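Local coordinates for protein insulinase family protease (Yersinia pestis, PDB 3GO9) that belongs to the insulinase (M16) peptidase family and is predicted to be a protease, though its activity and substrates are not established, at residues L61-Q66 / K200-Q205; L79-S84 / E146-A151; D210-Y215 / S234-K239. All coordinates share one frame; numbering follows the deposited sequence.

Interaction 1 is the buried one of the three: an aromatic ring from helix 196-206 packs against the loop that leads into helix 70-80. Interaction 2 takes the far end of that same helix 70-80 and sets it against helix 146-153 at the surface; along the chain it is nested inside the loop closed by interaction 1, their centres about 18 Å apart. Interaction 3, a surface contact with M212 buried, follows in series, on strand 212-218, the next regular element after helix 196-206. The chemistry changes with position: ring against backbone carbonyl and aliphatic carbon in interaction 1, selenium, methyl and hydroxyl in interaction 2, and a solvated charged pair beside a small apolar contact in interaction 3.

Interaction 1 (L61-Q66 / K200-Q205); sequences LSENTQ and KQFYQQ
F202 carries this contact, reaching from its helix across to S62 and E63 in the loop 61-66. From CB, which points toward the loop, the side chain goes on with CG anti to the backbone N (chi1 176°), a torsion that sends the ring out to the loop, where the edge formed by CE1 and CZ does the touching. CE1 comes 3.6 Å from S62 O, and this carbonyl sits at the ring edge, near the ring plane. The weakly positive rim of the ring meets a partly negative oxygen there, an approach that is probably mildly favourable; it is not a hydrogen bond. S62 CB adds a van der Waals touch, 4.0 Å from F202 CE1. At the tip, F202 CZ lies 3.9 Å from E63 CG.

Only the aliphatic part of E63 is spent on the ring. Its chain runs on extended past CG, with the carboxylate plane turned 56° from the ring plane, and both oxygens are engaged beyond the contact: OE1 accepts from G69 N and OE2 from A71 N. One glutamate thus braces the loop against the start of the following helix and offers its methylene to the phenylalanine. A little further along, N64 OD1 accepts from Q66 N at 2.8 Å, an Asx turn.

F202 also touches L74 of helix 70-80 and E67, and its ring meets that of W206 at about 50°. The contact thus wedges helix 196-206 against the connection between strand 50-56 and helix 70-80, the helix that bears the zinc ligand H72.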
# COMPACT_ATOMS: atom_id res chain seq x y z
N LEU A 61 -9.02 -1.56 15.23
CA LEU A 61 -9.06 -2.87 15.85
C LEU A 61 -8.69 -2.82 17.34
O LEU A 61 -9.06 -3.76 18.08
CB LEU A 61 -8.19 -3.88 15.11
CG LEU A 61 -8.54 -4.28 13.72
CD1 LEU A 61 -7.42 -5.02 13.01
CD2 LEU A 61 -9.87 -5.11 13.72
N SER A 62 -8.06 -1.74 17.83
CA SER A 62 -7.73 -1.58 19.26
C SER A 62 -8.90 -1.13 20.09
O SER A 62 -8.80 -1.08 21.32
CB SER A 62 -6.68 -0.48 19.46
OG SER A 62 -5.43 -0.81 18.96
N GLU A 63 -9.96 -0.69 19.42
CA GLU A 63 -11.12 -0.10 20.09
C GLU A 63 -12.14 -1.11 20.55
O GLU A 63 -12.56 -1.95 19.75
CB GLU A 63 -11.85 0.84 19.10
CG GLU A 63 -11.02 2.07 18.72
CD GLU A 63 -11.56 2.83 17.52
OE1 GLU A 63 -12.62 2.44 16.94
OE2 GLU A 63 -10.93 3.87 17.14
N ASN A 64 -12.57 -1.00 21.79
CA ASN A 64 -13.74 -1.72 22.25
C ASN A 64 -14.97 -0.92 21.89
O ASN A 64 -14.84 0.14 21.30
CB ASN A 64 -13.62 -2.09 23.72
CG ASN A 64 -13.69 -0.92 24.70
OD1 ASN A 64 -14.39 0.07 24.48
ND2 ASN A 64 -12.98 -1.05 25.84
N THR A 65 -16.19 -1.40 22.22
CA THR A 65 -17.34 -0.64 21.78
C THR A 65 -17.58 0.66 22.49
O THR A 65 -18.34 1.47 21.96
CB THR A 65 -18.65 -1.44 21.80
OG1 THR A 65 -18.85 -1.93 23.10
CG2 THR A 65 -18.58 -2.56 20.84
N GLN A 66 -16.89 0.91 23.60
CA GLN A 66 -16.96 2.19 24.28
C GLN A 66 -15.93 3.18 23.74
O GLN A 66 -15.75 4.25 24.34
CB GLN A 66 -16.74 1.99 25.78
CG GLN A 66 -17.74 0.97 26.37
CD GLN A 66 -19.15 1.30 26.00
OE1 GLN A 66 -19.78 0.60 25.20
NE2 GLN A 66 -19.67 2.36 26.59
N LYS A 200 -8.28 9.49 27.11
CA LYS A 200 -6.88 9.65 27.52
C LYS A 200 -6.32 8.26 27.89
O LYS A 200 -5.19 7.96 27.60
CB LYS A 200 -6.79 10.54 28.75
CG LYS A 200 -7.18 11.97 28.56
CD LYS A 200 -7.00 12.73 29.94
CE LYS A 200 -7.94 13.93 30.09
NZ LYS A 200 -7.39 14.99 30.96
N GLN A 201 -7.12 7.45 28.54
CA GLN A 201 -6.68 6.12 28.94
C GLN A 201 -6.38 5.26 27.71
O GLN A 201 -5.35 4.56 27.66
CB GLN A 201 -7.76 5.46 29.80
CG GLN A 201 -7.83 6.13 31.14
CD GLN A 201 -8.84 5.47 32.07
OE1 GLN A 201 -10.00 5.22 31.71
NE2 GLN A 201 -8.39 5.18 33.30
N PHE A 202 -7.22 5.39 26.69
CA PHE A 202 -7.00 4.68 25.42
C PHE A 202 -5.69 5.11 24.80
O PHE A 202 -4.89 4.30 24.36
CB PHE A 202 -8.17 4.93 24.46
CG PHE A 202 -8.01 4.34 23.11
CD1 PHE A 202 -8.46 3.05 22.80
CD2 PHE A 202 -7.51 5.07 22.08
CE1 PHE A 202 -8.32 2.53 21.54
CE2 PHE A 202 -7.35 4.55 20.83
CZ PHE A 202 -7.78 3.28 20.54
N TYR A 203 -5.47 6.42 24.74
CA TYR A 203 -4.24 6.96 24.20
C TYR A 203 -3.02 6.43 24.92
O TYR A 203 -2.04 5.99 24.28
CB TYR A 203 -4.27 8.45 24.35
CG TYR A 203 -2.96 9.16 24.10
CD1 TYR A 203 -2.43 9.20 22.85
CD2 TYR A 203 -2.33 9.83 25.12
CE1 TYR A 203 -1.21 9.81 22.59
CE2 TYR A 203 -1.14 10.49 24.89
CZ TYR A 203 -0.58 10.49 23.61
OH TYR A 203 0.62 11.18 23.41
N GLN A 204 -3.09 6.40 26.22
CA GLN A 204 -1.91 5.94 27.02
C GLN A 204 -1.68 4.44 26.88
O GLN A 204 -0.53 4.01 26.86
CB GLN A 204 -2.05 6.35 28.48
CG GLN A 204 -1.82 7.83 28.61
CD GLN A 204 -2.15 8.39 29.96
OE1 GLN A 204 -2.92 7.82 30.73
NE2 GLN A 204 -1.59 9.56 30.24
N GLN A 205 -2.75 3.67 26.77
CA GLN A 205 -2.68 2.23 26.58
C GLN A 205 -2.03 1.86 25.25
O GLN A 205 -1.22 0.90 25.17
CB GLN A 205 -4.08 1.57 26.66
CG GLN A 205 -4.03 0.07 26.43
CD GLN A 205 -5.37 -0.62 26.67
OE1 GLN A 205 -6.33 -0.01 27.15
NE2 GLN A 205 -5.45 -1.89 26.33

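Interaction 2 (L79-S84 / E146-A151); sequences LMSSAS and EQTVNA
M80 and T148 meet beside the flat groups of this contact, which are peptide carbonyls rather than rings. The selenium of M80, modelled as selenomethionine, lies over one face of the A151 carbonyl group, with M80 SE 3.9 Å from A151 C and also 3.9 Å from A151 O. The T148 carbonyl is met differently: M80 CG comes up to its oxygen end, 4.0 Å from T148 O and tilted about 20° from the plane of that group.

Two bends in the M80 side chain make this possible. With chi2 at -64° and chi3 at 88°, the chain curls instead of extending, which brings the selenium round to the helix. There M80 SE also touches the methyl of A151, 4.1 Å from A151 CB. One turn earlier, T148 turns its methyl to the other segment, and T148 CG2 sits 3.6 Å from S81 OG. The T148 hydroxyl is occupied in its own neighbourhood, giving its proton to A143 O and accepting from S145 N; it thereby ties the first turn of helix 146-153 to the residues just before it. With OG1 held there, CG2 is the branch left for S81.

T148 also touches L77 of helix 70-80, while M80 reaches T155 beyond the end of the second helix. The end of one helix and the start of another are thus joined at the surface.

Chemically the junction probably owes most to dispersion: a large polarisable selenium against carbonyl and methyl, and a hydroxyl against a methyl. The polar group of T148, bonded to A143 and S145, serves the local helix start instead of the partner segment.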
# COMPACT_ATOMS: atom_id res chain seq x y z
N LEU A 79 -3.74 18.42 15.93
CA LEU A 79 -3.84 19.61 15.05
C LEU A 79 -4.55 20.77 15.72
O LEU A 79 -4.50 21.90 15.23
CB LEU A 79 -4.57 19.27 13.74
CG LEU A 79 -3.89 18.20 12.92
CD1 LEU A 79 -4.78 17.63 11.72
CD2 LEU A 79 -2.53 18.69 12.35
N MSE A 80 -5.29 20.54 16.80
CA MSE A 80 -5.93 21.63 17.51
C MSE A 80 -4.91 22.35 18.34
O MSE A 80 -4.91 23.57 18.43
CB MSE A 80 -7.03 21.10 18.43
CG MSE A 80 -8.10 20.31 17.77
SE MSE A 80 -9.15 21.31 16.46
CE MSE A 80 -8.17 21.07 14.94
N SER A 81 -4.06 21.59 19.02
CA SER A 81 -3.10 22.20 19.92
C SER A 81 -1.99 21.22 20.17
O SER A 81 -2.22 20.00 20.16
CB SER A 81 -3.78 22.64 21.21
OG SER A 81 -3.76 21.65 22.17
N SER A 82 -0.78 21.74 20.39
CA SER A 82 0.35 20.88 20.66
C SER A 82 1.22 21.52 21.72
O SER A 82 1.50 22.72 21.65
CB SER A 82 1.12 20.58 19.41
OG SER A 82 1.96 19.44 19.51
N ALA A 83 1.61 20.73 22.71
CA ALA A 83 2.19 21.32 23.95
C ALA A 83 3.41 22.23 23.71
O ALA A 83 3.57 23.24 24.44
CB ALA A 83 2.54 20.24 24.96
N SER A 84 4.24 21.95 22.71
CA SER A 84 5.45 22.71 22.46
C SER A 84 5.23 23.93 21.57
O SER A 84 6.19 24.62 21.23
CB SER A 84 6.49 21.84 21.79
OG SER A 84 6.85 20.71 22.58
N GLU A 146 -11.17 18.38 27.64
CA GLU A 146 -12.52 18.74 27.20
C GLU A 146 -12.46 19.82 26.14
O GLU A 146 -13.21 19.81 25.16
CB GLU A 146 -13.35 19.23 28.39
CG GLU A 146 -13.62 18.19 29.47
CD GLU A 146 -14.77 17.21 29.17
OE1 GLU A 146 -15.00 16.34 30.05
OE2 GLU A 146 -15.45 17.28 28.09
N GLN A 147 -11.53 20.74 26.32
CA GLN A 147 -11.36 21.87 25.41
C GLN A 147 -10.91 21.44 24.01
O GLN A 147 -11.48 21.87 23.01
CB GLN A 147 -10.36 22.89 25.99
CG GLN A 147 -10.85 23.61 27.23
CD GLN A 147 -11.04 22.68 28.44
OE1 GLN A 147 -10.18 21.82 28.73
NE2 GLN A 147 -12.18 22.83 29.14
N THR A 148 -9.90 20.58 23.92
CA THR A 148 -9.41 20.17 22.61
C THR A 148 -10.40 19.23 21.91
O THR A 148 -10.55 19.25 20.69
CB THR A 148 -7.99 19.50 22.65
OG1 THR A 148 -8.00 18.29 23.42
CG2 THR A 148 -6.94 20.45 23.22
N VAL A 149 -11.05 18.37 22.70
CA VAL A 149 -12.07 17.45 22.15
C VAL A 149 -13.25 18.25 21.58
O VAL A 149 -13.66 18.04 20.47
CB VAL A 149 -12.48 16.39 23.19
CG1 VAL A 149 -13.66 15.60 22.67
CG2 VAL A 149 -11.29 15.44 23.47
N ASN A 150 -13.76 19.22 22.32
CA ASN A 150 -14.83 20.08 21.83
C ASN A 150 -14.40 20.79 20.55
O ASN A 150 -15.12 20.78 19.57
CB ASN A 150 -15.21 21.07 22.93
CG ASN A 150 -16.44 21.89 22.60
OD1 ASN A 150 -17.47 21.36 22.18
ND2 ASN A 150 -16.34 23.21 22.84
N ALA A 151 -13.17 21.33 20.53
CA ALA A 151 -12.69 22.04 19.35
C ALA A 151 -12.61 21.10 18.14
O ALA A 151 -13.03 21.45 17.04
CB ALA A 151 -11.36 22.69 19.65

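Interaction 3 (D210-Y215 / S234-K239); sequences DAMTLY and SELKGK
D210 and K239 cross at about a right angle, the carboxylate lying against the root of the lysine. D210 CG sits between its own backbone N and carbonyl carbon (chi1 63°), a tight placement that brings OD2 within 3.4 Å of K239 CG. The lysine runs extended until its last torsion, where chi4 of 62° swings the ammonium group back. K239 NZ still stops 4.5 Å from D210 OD2, beyond a salt bridge, and a water spans the interval: it donates to D210 OD2 at 2.6 Å and accepts from K239 NZ at 2.5 Å, a distance so short that its exact value is doubtful. D210 has further partners, OD1 bonding T208 OG1 and OD2 accepting from R240 N, so both oxygens are pinned. The opposite charges are probably close enough to attract, but they form no direct salt bridge.

The second touch is apolar. M212, a selenomethionine, extends fully beyond CG, and M212 SE meets L236 CD1 at 4.0 Å, the two side chains again nearly perpendicular. Both also touch A139 of helix 125-140.

Between L236 and K239 the loop passes through G238, whose phi of 107° belongs to a backbone conformation suited to glycine.

Together these contacts bring the loop after helix 222-233 back to the start of strand 212-218, a member of the mixed sheet. Strand, helix and returning loop follow one another directly in the chain, consistent with the alpha+beta domains of the M16 family.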
# COMPACT_ATOMS: atom_id res chain seq x y z
N ASP A 210 7.13 0.99 21.79
CA ASP A 210 7.34 -0.29 21.14
C ASP A 210 6.41 -0.58 19.98
O ASP A 210 6.63 -1.56 19.23
CB ASP A 210 7.30 -1.42 22.20
CG ASP A 210 5.96 -1.56 22.88
OD1 ASP A 210 5.25 -0.54 23.03
OD2 ASP A 210 5.63 -2.70 23.34
N ALA A 211 5.38 0.26 19.80
CA ALA A 211 4.44 0.15 18.71
C ALA A 211 4.66 1.27 17.68
O ALA A 211 3.78 1.47 16.85
CB ALA A 211 3.05 0.20 19.23
N MSE A 212 5.82 1.93 17.71
CA MSE A 212 6.08 3.09 16.85
C MSE A 212 7.35 2.94 16.03
O MSE A 212 8.36 2.45 16.53
CB MSE A 212 6.21 4.37 17.65
CG MSE A 212 4.99 4.64 18.51
SE MSE A 212 5.15 6.34 19.39
CE MSE A 212 3.42 6.36 20.30
N THR A 213 7.29 3.43 14.81
CA THR A 213 8.47 3.56 13.96
C THR A 213 8.44 4.90 13.27
O THR A 213 7.43 5.24 12.59
CB THR A 213 8.56 2.49 12.88
OG1 THR A 213 8.45 1.17 13.49
CG2 THR A 213 9.83 2.57 12.10
N LEU A 214 9.56 5.61 13.40
CA LEU A 214 9.75 6.85 12.65
C LEU A 214 10.62 6.61 11.42
O LEU A 214 11.68 5.97 11.53
CB LEU A 214 10.43 7.90 13.53
CG LEU A 214 10.74 9.24 12.86
CD1 LEU A 214 9.51 10.08 12.57
CD2 LEU A 214 11.75 10.04 13.73
N TYR A 215 10.17 7.09 10.27
CA TYR A 215 10.95 7.00 9.05
C TYR A 215 11.26 8.40 8.56
O TYR A 215 10.43 9.29 8.64
CB TYR A 215 10.15 6.32 7.91
CG TYR A 215 9.62 4.94 8.21
CD1 TYR A 215 10.26 3.81 7.69
CD2 TYR A 215 8.48 4.78 8.93
CE1 TYR A 215 9.78 2.52 7.98
CE2 TYR A 215 8.01 3.53 9.24
CZ TYR A 215 8.68 2.41 8.73
OH TYR A 215 8.16 1.12 9.00
N SER A 234 13.18 9.27 23.33
CA SER A 234 13.67 8.27 24.29
C SER A 234 12.93 8.27 25.64
O SER A 234 13.07 7.30 26.41
CB SER A 234 15.18 8.40 24.50
OG SER A 234 15.50 9.66 25.10
N GLU A 235 12.19 9.33 25.90
CA GLU A 235 11.48 9.47 27.15
C GLU A 235 10.07 8.85 27.11
O GLU A 235 9.42 8.69 28.16
CB GLU A 235 11.56 10.95 27.57
CG GLU A 235 10.80 11.37 28.80
CD GLU A 235 11.22 10.67 30.06
OE1 GLU A 235 12.43 10.36 30.24
OE2 GLU A 235 10.27 10.48 30.82
N LEU A 236 9.59 8.39 25.93
CA LEU A 236 8.27 7.78 25.83
C LEU A 236 8.23 6.55 26.72
O LEU A 236 9.25 5.88 26.88
CB LEU A 236 7.97 7.37 24.41
CG LEU A 236 7.94 8.52 23.40
CD1 LEU A 236 7.72 7.93 22.02
CD2 LEU A 236 6.82 9.49 23.77
N LYS A 237 7.07 6.32 27.31
CA LYS A 237 6.87 5.21 28.26
C LYS A 237 5.76 4.25 27.81
O LYS A 237 4.90 4.55 27.01
CB LYS A 237 6.48 5.78 29.65
CG LYS A 237 7.59 6.43 30.41
CD LYS A 237 7.09 7.48 31.40
CE LYS A 237 6.61 8.74 30.70
NZ LYS A 237 7.74 9.60 30.20
N GLY A 238 5.79 3.05 28.36
CA GLY A 238 4.74 2.08 28.11
C GLY A 238 5.22 0.98 27.21
O GLY A 238 6.23 1.10 26.53
N LYS A 239 4.53 -0.17 27.29
CA LYS A 239 4.89 -1.34 26.52
C LYS A 239 3.59 -2.09 26.32
O LYS A 239 2.72 -2.09 27.24
CB LYS A 239 5.92 -2.21 27.27
CG LYS A 239 6.53 -3.37 26.52
CD LYS A 239 7.47 -4.18 27.43
CE LYS A 239 7.79 -5.53 26.80
NZ LYS A 239 8.51 -5.37 25.50
O HOH W 1 7.12 -4.87 23.49